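Local coordinates for uncharacterized protein (Acinetobacter baumannii, PDB 4PAR) that probably cleaves DNA containing 5-hydroxymethylcytosine, as a modification-dependent restriction enzyme that joins a Vsr-like endonuclease domain to an SRA-like domain, at residues H70-H78 against Y87-Y97; T194-Y203 against H215-F225. The protein carries 3 engineered substitutions. One frame throughout, in Å; residues are numbered along the deposited sequence.

Interaction 1 (H70-H78 against Y87-Y97)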
loop_
_atom_site.group_PDB
_atom_site.type_symbol
_atom_site.label_atom_id
_atom_site.label_comp_id
_atom_site.label_asym_id
_atom_site.label_seq_id
_atom_site.Cartn_x
_atom_site.Cartn_y
_atom_site.Cartn_z
ATOM N N HIS F 70 22.158 7.122 -23.096
ATOM C CA HIS F 70 20.730 6.964 -22.899
ATOM C C HIS F 70 20.020 6.716 -24.211
ATOM O O HIS F 70 20.506 7.073 -25.284
ATOM C CB HIS F 70 20.120 8.184 -22.228
ATOM C CG HIS F 70 20.623 8.430 -20.844
ATOM N ND1 HIS F 70 19.902 8.088 -19.723
ATOM C CD2 HIS F 70 21.765 9.008 -20.400
ATOM C CE1 HIS F 70 20.580 8.439 -18.644
ATOM N NE2 HIS F 70 21.715 8.994 -19.027
ATOM N N ILE F 71 18.865 6.082 -24.100
ATOM C CA ILE F 71 17.977 5.867 -25.216
ATOM C C ILE F 71 16.575 6.260 -24.782
ATOM O O ILE F 71 16.064 5.797 -23.748
ATOM C CB ILE F 71 18.013 4.416 -25.696
ATOM C CG1 ILE F 71 19.384 4.109 -26.298
ATOM C CG2 ILE F 71 16.927 4.174 -26.723
ATOM C CD1 ILE F 71 19.889 2.730 -25.986
ATOM N N GLU F 72 15.983 7.144 -25.573
ATOM C CA GLU F 72 14.645 7.654 -25.336
ATOM C C GLU F 72 13.734 7.345 -26.521
ATOM O O GLU F 72 14.071 7.648 -27.671
ATOM C CB GLU F 72 14.695 9.161 -25.096
ATOM C CG GLU F 72 13.342 9.803 -24.906
ATOM C CD GLU F 72 13.425 11.312 -24.827
ATOM O OE1 GLU F 72 14.034 11.925 -25.729
ATOM O OE2 GLU F 72 12.884 11.883 -23.858
ATOM N N VAL F 73 12.591 6.734 -26.240
ATOM C CA VAL F 73 11.554 6.587 -27.246
ATOM C C VAL F 73 10.779 7.899 -27.391
ATOM O O VAL F 73 10.257 8.431 -26.403
ATOM C CB VAL F 73 10.577 5.448 -26.889
ATOM C CG1 VAL F 73 9.351 5.509 -27.780
ATOM C CG2 VAL F 73 11.279 4.095 -26.991
ATOM N N ASP F 74 10.738 8.436 -28.611
ATOM C CA ASP F 74 9.933 9.618 -28.905
ATOM C C ASP F 74 8.627 9.216 -29.565
ATOM O O ASP F 74 8.604 8.649 -30.657
ATOM C CB ASP F 74 10.675 10.616 -29.811
ATOM C CG ASP F 74 9.896 11.938 -30.011
ATOM O OD1 ASP F 74 8.713 12.022 -29.602
ATOM O OD2 ASP F 74 10.467 12.895 -30.580
ATOM N N GLU F 75 7.561 9.459 -28.828
ATOM C CA GLU F 75 6.220 9.497 -29.323
ATOM C C GLU F 75 5.748 10.915 -29.159
ATOM O O GLU F 75 5.186 11.503 -30.053
ATOM C CB GLU F 75 5.349 8.613 -28.472
ATOM C CG GLU F 75 6.033 7.347 -28.027
ATOM C CD GLU F 75 5.111 6.465 -27.232
ATOM O OE1 GLU F 75 4.004 6.914 -26.926
ATOM O OE2 GLU F 75 5.484 5.334 -26.908
ATOM N N GLY F 76 5.975 11.472 -27.982
ATOM C CA GLY F 76 5.625 12.853 -27.773
ATOM C C GLY F 76 4.158 13.134 -27.927
ATOM O O GLY F 76 3.629 13.056 -29.007
ATOM N N HIS F 77 3.480 13.463 -26.850
ATOM C CA HIS F 77 2.153 14.000 -26.969
ATOM C C HIS F 77 1.003 13.138 -26.587
ATOM O O HIS F 77 -0.033 13.663 -26.186
ATOM C CB HIS F 77 1.930 14.552 -28.364
ATOM C CG HIS F 77 2.368 15.987 -28.528
ATOM N ND1 HIS F 77 2.153 16.919 -27.590
ATOM C CD2 HIS F 77 3.008 16.631 -29.578
ATOM C CE1 HIS F 77 2.645 18.094 -28.011
ATOM N NE2 HIS F 77 3.164 17.917 -29.226
ATOM N N HIS F 78 1.107 11.828 -26.698
ATOM C CA HIS F 78 -0.052 11.028 -26.388
ATOM C C HIS F 78 0.088 10.273 -25.113
ATOM O O HIS F 78 -0.895 9.981 -24.420
ATOM C CB HIS F 78 -0.316 10.072 -27.514
ATOM C CG HIS F 78 -0.036 10.646 -28.868
ATOM N ND1 HIS F 78 -1.007 10.948 -29.733
ATOM C CD2 HIS F 78 1.157 10.955 -29.490
ATOM C CE1 HIS F 78 -0.463 11.424 -30.856
ATOM N NE2 HIS F 78 0.860 11.430 -30.706
ATOM N N TYR F 87 5.400 16.514 -22.203
ATOM C CA TYR F 87 6.276 16.544 -23.369
ATOM C C TYR F 87 6.762 17.958 -23.622
ATOM O O TYR F 87 5.974 18.834 -23.975
ATOM C CB TYR F 87 5.536 16.002 -24.596
ATOM C CG TYR F 87 6.410 15.684 -25.789
ATOM C CD1 TYR F 87 7.449 14.771 -25.686
ATOM C CD2 TYR F 87 6.175 16.272 -27.027
ATOM C CE1 TYR F 87 8.244 14.466 -26.774
ATOM C CE2 TYR F 87 6.965 15.973 -28.123
ATOM C CZ TYR F 87 7.997 15.064 -27.989
ATOM O OH TYR F 87 8.793 14.749 -29.066
ATOM N N SER F 88 8.060 18.174 -23.439
ATOM C CA SER F 88 8.644 19.506 -23.560
ATOM C C SER F 88 9.995 19.470 -24.265
ATOM O O SER F 88 10.607 18.413 -24.407
ATOM C CB SER F 88 8.796 20.146 -22.180
ATOM O OG SER F 88 9.421 21.414 -22.278
ATOM N N LEU F 89 10.456 20.631 -24.712
ATOM C CA LEU F 89 11.762 20.721 -25.344
ATOM C C LEU F 89 12.779 21.301 -24.368
ATOM O O LEU F 89 12.465 22.191 -23.577
ATOM C CB LEU F 89 11.696 21.564 -26.617
ATOM C CG LEU F 89 12.916 21.473 -27.537
ATOM C CD1 LEU F 89 13.182 20.030 -27.956
ATOM C CD2 LEU F 89 12.728 22.360 -28.758
ATOM N N ASN F 90 14.001 20.783 -24.434
ATOM C CA ASN F 90 15.058 21.122 -23.489
ATOM C C ASN F 90 16.412 21.117 -24.187
ATOM O O ASN F 90 16.474 21.154 -25.416
ATOM C CB ASN F 90 15.061 20.152 -22.304
ATOM C CG ASN F 90 13.728 20.114 -21.578
ATOM O OD1 ASN F 90 13.264 21.126 -21.044
ATOM N ND2 ASN F 90 13.104 18.940 -21.550
ATOM N N GLN F 91 17.489 21.111 -23.407
ATOM C CA GLN F 91 18.843 21.053 -23.958
ATOM C C GLN F 91 18.990 19.855 -24.888
ATOM O O GLN F 91 18.346 18.823 -24.691
ATOM C CB GLN F 91 19.889 20.985 -22.840
ATOM C CG GLN F 91 20.048 22.274 -22.047
ATOM C CD GLN F 91 20.516 23.429 -22.915
ATOM O OE1 GLN F 91 19.776 24.386 -23.151
ATOM N NE2 GLN F 91 21.752 23.341 -23.399
ATOM N N ILE F 92 19.825 20.017 -25.913
ATOM C CA ILE F 92 19.938 19.053 -27.008
ATOM C C ILE F 92 20.214 17.622 -26.525
ATOM O O ILE F 92 19.680 16.655 -27.075
ATOM C CB ILE F 92 21.039 19.507 -28.016
ATOM C CG1 ILE F 92 21.146 18.543 -29.201
ATOM C CG2 ILE F 92 22.389 19.696 -27.323
ATOM C CD1 ILE F 92 22.094 19.021 -30.287
ATOM N N ASP F 93 21.022 17.501 -25.476
ATOM C CA ASP F 93 21.415 16.206 -24.925
ATOM C C ASP F 93 20.528 15.741 -23.764
ATOM O O ASP F 93 20.869 14.791 -23.059
ATOM C CB ASP F 93 22.884 16.236 -24.500
ATOM C CG ASP F 93 23.787 15.510 -25.489
ATOM O OD1 ASP F 93 23.404 14.408 -25.942
ATOM O OD2 ASP F 93 24.867 16.043 -25.824
ATOM N N GLU F 94 19.415 16.433 -23.543
ATOM C CA GLU F 94 18.508 16.083 -22.455
ATOM C C GLU F 94 17.195 15.511 -22.995
ATOM O O GLU F 94 16.796 15.830 -24.114
ATOM C CB GLU F 94 18.234 17.313 -21.590
ATOM C CG GLU F 94 19.480 17.938 -20.996
ATOM C CD GLU F 94 19.161 19.123 -20.111
ATOM O OE1 GLU F 94 17.994 19.568 -20.124
ATOM O OE2 GLU F 94 20.073 19.608 -19.406
ATOM N N PRO F 95 16.524 14.652 -22.206
ATOM C CA PRO F 95 15.306 13.977 -22.676
ATOM C C PRO F 95 14.163 14.934 -23.005
ATOM O O PRO F 95 14.162 16.078 -22.558
ATOM C CB PRO F 95 14.930 13.077 -21.496
ATOM C CG PRO F 95 15.591 13.690 -20.321
ATOM C CD PRO F 95 16.871 14.249 -20.833
ATOM N N LEU F 96 13.211 14.464 -23.801
ATOM C CA LEU F 96 12.062 15.278 -24.185
ATOM C C LEU F 96 10.923 15.176 -23.170
ATOM O O LEU F 96 10.017 16.010 -23.152
ATOM C CB LEU F 96 11.554 14.864 -25.570
ATOM C CG LEU F 96 12.263 15.321 -26.848
ATOM C CD1 LEU F 96 13.690 15.756 -26.603
ATOM C CD2 LEU F 96 12.230 14.205 -27.879
ATOM N N TYR F 97 10.976 14.157 -22.318
ATOM C CA TYR F 97 9.865 13.872 -21.418
ATOM C C TYR F 97 10.236 14.179 -19.986
ATOM O O TYR F 97 11.272 13.731 -19.504
ATOM C CB TYR F 97 9.432 12.409 -21.522
ATOM C CG TYR F 97 8.974 11.977 -22.894
ATOM C CD1 TYR F 97 9.892 11.567 -23.849
ATOM C CD2 TYR F 97 7.625 11.960 -23.227
ATOM C CE1 TYR F 97 9.487 11.160 -25.100
ATOM C CE2 TYR F 97 7.208 11.554 -24.479
ATOM C CZ TYR F 97 8.147 11.155 -25.413
ATOM O OH TYR F 97 7.760 10.746 -26.665
#
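Glu72 and Asp74 on strand 69-74, with the turn that follows, make a polar and aromatic contact with both ends of the loop 87-97, in the PD-(D/E)XK-type nuclease domain. The Glu72 side chain runs out extended, CG anti to the backbone N (chi1 177°), and its carboxylate reaches the loop backbone. There Glu72 OE2 accepts the Leu96 N-H through its syn lone pair, with N and O 2.6 Å apart, while Tyr97 N makes a weak bond to the same oxygen. Pro95 CB packs beside it. Tyr97 lays its ring edge along the strand end, its plane 80° from the Glu72 carboxylate, and Tyr97 OH accepts the Glu75 N-H. Tyr87 OH meets the Asp74 carboxylate, 2.8 Å from OD1 and nearly as close to OD2, a weak hydrogen bond that either carboxylate oxygen could accept. One face of the Tyr87 ring is covered by Gly76 CA, and its CD2 edge points at the face of His77, a T-shaped pair with centroids 5.2 Å apart. Strand 119-124 lies alongside: its Arg122 forms a salt bridge with Glu72 OE1, Leu96 touches Arg122, and Asp74 touches Asn124. Helix 26-37 packs on Ile71 and Val73.

Interaction 2 (T194-Y203 against H215-F225)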
loop_
_atom_site.group_PDB
_atom_site.type_symbol
_atom_site.label_atom_id
_atom_site.label_comp_id
_atom_site.label_asym_id
_atom_site.label_seq_id
_atom_site.Cartn_x
_atom_site.Cartn_y
_atom_site.Cartn_z
ATOM N N THR F 194 24.922 2.249 4.973
ATOM C CA THR F 194 25.959 3.136 5.505
ATOM C C THR F 194 27.160 2.364 6.053
ATOM O O THR F 194 28.302 2.835 5.984
ATOM C CB THR F 194 25.411 4.053 6.624
ATOM O OG1 THR F 194 24.965 3.259 7.730
ATOM C CG2 THR F 194 24.254 4.896 6.112
ATOM N N LYS F 195 26.900 1.177 6.594
ATOM C CA LYS F 195 27.958 0.372 7.189
ATOM C C LYS F 195 28.969 -0.053 6.132
ATOM O O LYS F 195 30.155 -0.162 6.419
ATOM C CB LYS F 195 27.381 -0.858 7.907
ATOM C CG LYS F 195 26.760 -1.909 6.992
ATOM C CD LYS F 195 26.344 -3.154 7.764
ATOM C CE LYS F 195 25.733 -4.210 6.855
ATOM N NZ LYS F 195 25.308 -5.421 7.614
ATOM N N ASP F 196 28.506 -0.276 4.908
ATOM C CA ASP F 196 29.390 -0.725 3.839
ATOM C C ASP F 196 30.336 0.384 3.396
ATOM O O ASP F 196 31.562 0.205 3.371
ATOM C CB ASP F 196 28.573 -1.227 2.650
ATOM C CG ASP F 196 27.737 -2.442 2.990
ATOM O OD1 ASP F 196 28.058 -3.136 3.976
ATOM O OD2 ASP F 196 26.762 -2.711 2.264
ATOM N N VAL F 197 29.758 1.533 3.056
ATOM C CA VAL F 197 30.536 2.683 2.615
ATOM C C VAL F 197 31.492 3.114 3.726
ATOM O O VAL F 197 32.612 3.550 3.455
ATOM C CB VAL F 197 29.613 3.854 2.177
ATOM C CG1 VAL F 197 28.387 3.927 3.052
ATOM C CG2 VAL F 197 30.360 5.182 2.165
ATOM N N CYS F 198 31.063 2.952 4.977
ATOM C CA CYS F 198 31.960 3.146 6.113
ATOM C C CYS F 198 33.119 2.145 6.099
ATOM O O CYS F 198 34.274 2.527 6.282
ATOM C CB CYS F 198 31.195 3.033 7.431
ATOM S SG CYS F 198 30.417 4.565 7.987
ATOM N N ASN F 199 32.808 0.868 5.873
ATOM C CA ASN F 199 33.820 -0.191 5.883
ATOM C C ASN F 199 34.769 -0.122 4.694
ATOM O O ASN F 199 35.761 -0.854 4.637
ATOM C CB ASN F 199 33.164 -1.574 5.910
ATOM C CG ASN F 199 32.374 -1.825 7.177
ATOM O OD1 ASN F 199 32.642 -1.232 8.221
ATOM N ND2 ASN F 199 31.382 -2.704 7.086
ATOM N N CYS F 200 34.447 0.736 3.733
ATOM C CA CYS F 200 35.334 0.968 2.598
ATOM C C CYS F 200 36.578 1.744 3.004
ATOM O O CYS F 200 37.652 1.568 2.427
ATOM C CB CYS F 200 34.600 1.727 1.497
ATOM S SG CYS F 200 33.285 0.788 0.737
ATOM N N PHE F 201 36.401 2.633 3.974
ATOM C CA PHE F 201 37.442 3.555 4.416
ATOM C C PHE F 201 38.210 3.109 5.669
ATOM O O PHE F 201 38.981 3.884 6.238
ATOM C CB PHE F 201 36.830 4.941 4.602
ATOM C CG PHE F 201 36.311 5.531 3.320
ATOM C CD1 PHE F 201 37.181 6.088 2.396
ATOM C CD2 PHE F 201 34.960 5.500 3.022
ATOM C CE1 PHE F 201 36.710 6.620 1.207
ATOM C CE2 PHE F 201 34.482 6.029 1.836
ATOM C CZ PHE F 201 35.359 6.590 0.928
ATOM N N GLY F 202 37.990 1.871 6.106
ATOM C CA GLY F 202 38.701 1.347 7.260
ATOM C C GLY F 202 37.897 1.057 8.514
ATOM O O GLY F 202 38.441 0.535 9.487
ATOM N N TYR F 203 36.613 1.397 8.509
ATOM C CA TYR F 203 35.732 1.038 9.621
ATOM C C TYR F 203 35.397 -0.462 9.650
ATOM O O TYR F 203 35.354 -1.127 8.613
ATOM C CB TYR F 203 34.440 1.859 9.566
ATOM C CG TYR F 203 34.526 3.189 10.283
ATOM C CD1 TYR F 203 34.742 3.245 11.655
ATOM C CD2 TYR F 203 34.380 4.386 9.594
ATOM C CE1 TYR F 203 34.820 4.454 12.321
ATOM C CE2 TYR F 203 34.455 5.602 10.250
ATOM C CZ TYR F 203 34.677 5.630 11.616
ATOM O OH TYR F 203 34.755 6.834 12.282
ATOM N N HIS F 215 36.248 10.290 9.129
ATOM C CA HIS F 215 37.198 9.538 8.314
ATOM C C HIS F 215 38.377 9.067 9.159
ATOM O O HIS F 215 39.072 9.883 9.765
ATOM C CB HIS F 215 37.696 10.392 7.144
ATOM C CG HIS F 215 38.563 9.654 6.173
ATOM N ND1 HIS F 215 39.050 10.236 5.021
ATOM C CD2 HIS F 215 39.034 8.382 6.172
ATOM C CE1 HIS F 215 39.780 9.360 4.358
ATOM N NE2 HIS F 215 39.786 8.225 5.036
ATOM N N PRO F 216 38.600 7.745 9.210
ATOM C CA PRO F 216 39.692 7.183 10.010
ATOM C C PRO F 216 41.094 7.667 9.616
ATOM O O PRO F 216 41.878 8.040 10.494
ATOM C CB PRO F 216 39.561 5.679 9.754
ATOM C CG PRO F 216 38.128 5.477 9.447
ATOM C CD PRO F 216 37.716 6.695 8.676
ATOM N N TYR F 217 41.402 7.662 8.322
ATOM C CA TYR F 217 42.774 7.902 7.880
ATOM C C TYR F 217 43.066 9.338 7.453
ATOM O O TYR F 217 44.207 9.670 7.136
ATOM C CB TYR F 217 43.118 6.944 6.738
ATOM C CG TYR F 217 43.320 5.522 7.207
ATOM C CD1 TYR F 217 44.598 5.009 7.402
ATOM C CD2 TYR F 217 42.234 4.696 7.474
ATOM C CE1 TYR F 217 44.789 3.712 7.839
ATOM C CE2 TYR F 217 42.417 3.397 7.912
ATOM C CZ TYR F 217 43.696 2.911 8.092
ATOM O OH TYR F 217 43.882 1.618 8.528
ATOM N N LYS F 218 42.043 10.186 7.448
ATOM C CA LYS F 218 42.223 11.604 7.137
ATOM C C LYS F 218 41.360 12.464 8.061
ATOM O O LYS F 218 40.150 12.256 8.153
ATOM C CB LYS F 218 41.885 11.885 5.667
ATOM C CG LYS F 218 42.851 11.265 4.659
ATOM C CD LYS F 218 44.249 11.855 4.799
ATOM C CE LYS F 218 45.249 11.162 3.888
ATOM N NZ LYS F 218 46.611 11.748 4.025
ATOM N N LYS F 219 41.975 13.432 8.737
ATOM C CA LYS F 219 41.256 14.226 9.734
ATOM C C LYS F 219 40.661 15.514 9.160
ATOM O O LYS F 219 39.980 16.257 9.869
ATOM C CB LYS F 219 42.174 14.562 10.918
ATOM C CG LYS F 219 43.261 15.584 10.620
ATOM C CD LYS F 219 43.974 16.010 11.896
ATOM C CE LYS F 219 45.038 17.061 11.620
ATOM N NZ LYS F 219 45.741 17.492 12.866
ATOM N N ASP F 220 40.928 15.785 7.886
ATOM C CA ASP F 220 40.335 16.941 7.215
ATOM C C ASP F 220 39.104 16.573 6.378
ATOM O O ASP F 220 38.476 17.446 5.776
ATOM C CB ASP F 220 41.376 17.637 6.333
ATOM C CG ASP F 220 41.900 16.740 5.227
ATOM O OD1 ASP F 220 41.930 15.507 5.424
ATOM O OD2 ASP F 220 42.281 17.269 4.163
ATOM N N THR F 221 38.762 15.286 6.342
ATOM C CA THR F 221 37.634 14.811 5.537
ATOM C C THR F 221 36.552 14.124 6.371
ATOM O O THR F 221 36.838 13.491 7.386
ATOM C CB THR F 221 38.095 13.826 4.447
ATOM O OG1 THR F 221 38.826 12.753 5.051
ATOM C CG2 THR F 221 38.978 14.524 3.423
ATOM N N LEU F 222 35.305 14.243 5.922
ATOM C CA LEU F 222 34.176 13.619 6.604
ATOM C C LEU F 222 33.344 12.760 5.648
ATOM O O LEU F 222 33.004 13.195 4.547
ATOM C CB LEU F 222 33.286 14.685 7.250
ATOM C CG LEU F 222 32.070 14.174 8.028
ATOM C CD1 LEU F 222 32.492 13.613 9.381
ATOM C CD2 LEU F 222 31.016 15.260 8.193
ATOM N N ILE F 223 33.018 11.542 6.071
ATOM C CA ILE F 223 32.126 10.687 5.298
ATOM C C ILE F 223 30.698 11.140 5.543
ATOM O O ILE F 223 30.220 11.112 6.675
ATOM C CB ILE F 223 32.252 9.205 5.686
ATOM C CG1 ILE F 223 33.714 8.816 5.905
ATOM C CG2 ILE F 223 31.597 8.328 4.632
ATOM C CD1 ILE F 223 34.492 8.644 4.634
ATOM N N TRP F 224 30.002 11.547 4.490
ATOM C CA TRP F 224 28.684 12.133 4.685
ATOM C C TRP F 224 27.585 11.353 3.965
ATOM O O TRP F 224 27.753 10.952 2.814
ATOM C CB TRP F 224 28.697 13.588 4.220
ATOM C CG TRP F 224 27.561 14.391 4.739
ATOM C CD1 TRP F 224 26.808 14.130 5.849
ATOM C CD2 TRP F 224 27.030 15.586 4.164
ATOM N NE1 TRP F 224 25.843 15.096 6.003
ATOM C CE2 TRP F 224 25.957 16.000 4.981
ATOM C CE3 TRP F 224 27.357 16.346 3.038
ATOM C CZ2 TRP F 224 25.211 17.143 4.706
ATOM C CZ3 TRP F 224 26.614 17.475 2.765
ATOM C CH2 TRP F 224 25.555 17.866 3.596
ATOM N N PHE F 225 26.455 11.158 4.644
ATOM C CA PHE F 225 25.321 10.437 4.063
ATOM C C PHE F 225 24.060 11.285 4.066
ATOM O O PHE F 225 23.066 10.913 4.683
ATOM C CB PHE F 225 25.043 9.146 4.835
ATOM C CG PHE F 225 26.253 8.298 5.055
ATOM C CD1 PHE F 225 27.103 7.994 4.007
ATOM C CD2 PHE F 225 26.547 7.809 6.316
ATOM C CE1 PHE F 225 28.224 7.213 4.214
ATOM C CE2 PHE F 225 27.667 7.029 6.529
ATOM C CZ PHE F 225 28.506 6.730 5.477
#
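In the SRA-like domain, helix 194-200 and the turn after it pack on strand 221-224 and the loop leading into it, with Phe225, Phe201 and Pro216 as the main wedges of an apolar, partly aromatic core. No hydrogen bond crosses between the two segments. Phe225 points at the helix and is gripped by three of its residues. Thr194 CG2 sits over one face of the Phe225 ring in a CH-pi contact, 4.2 Å from its centroid. The Val197 side chain meets the Phe225 side chain head on, its CG1 3.5 Å from Phe225 CE1 and on the same side of the ring as the threonine methyl. At the edge of the Phe225 ring comes Cys198 SG, in the ring plane and 5.0 Å from its centroid, a sulfur-aromatic contact. Just past the helix, Phe201 has Ile223 CD1 over one face, offset toward the rim, in a CH-pi contact. The same phenyl directs its edge at the face of His215, with the two planes at 67°. Phe201 keeps CG anti to its carbonyl carbon (chi1 -64°), which swings the ring toward the strand; Ile270 of strand 268-276 also touches both Phe201 and Ile223. The helix start lies at the DNA, where Thr194 packs on a phosphate, while its OG1 is hydrogen-bonded to Tyr208 O. Beyond the helix, Pro216 CG lies over a face of Tyr203, whose OH is hydrogen-bonded to Leu214 O. His215 ND1 and Thr221 OG1, 2.5 Å apart, share a hydrogen bond in which either may be the donor.

Overall arrangement
Interactions 1 and 2 lie on opposite sides of the chain's centre, with centres 39 Å apart and nearest atoms about 23 Å apart. They follow one another along the chain, the first within the nuclease region and the second within the SRA-like region, and they share no sheet. Interaction 1 ties the mixed sheet that contains strand 69-74 to the ends of a loop between two short strands, whereas interaction 2 seats a helix on the larger sheet containing strand 221-224. Bound DNA comes within about 4 Å of the second and about 12 Å of the first, consistent with one enzyme in which separate domains recognise and cut DNA.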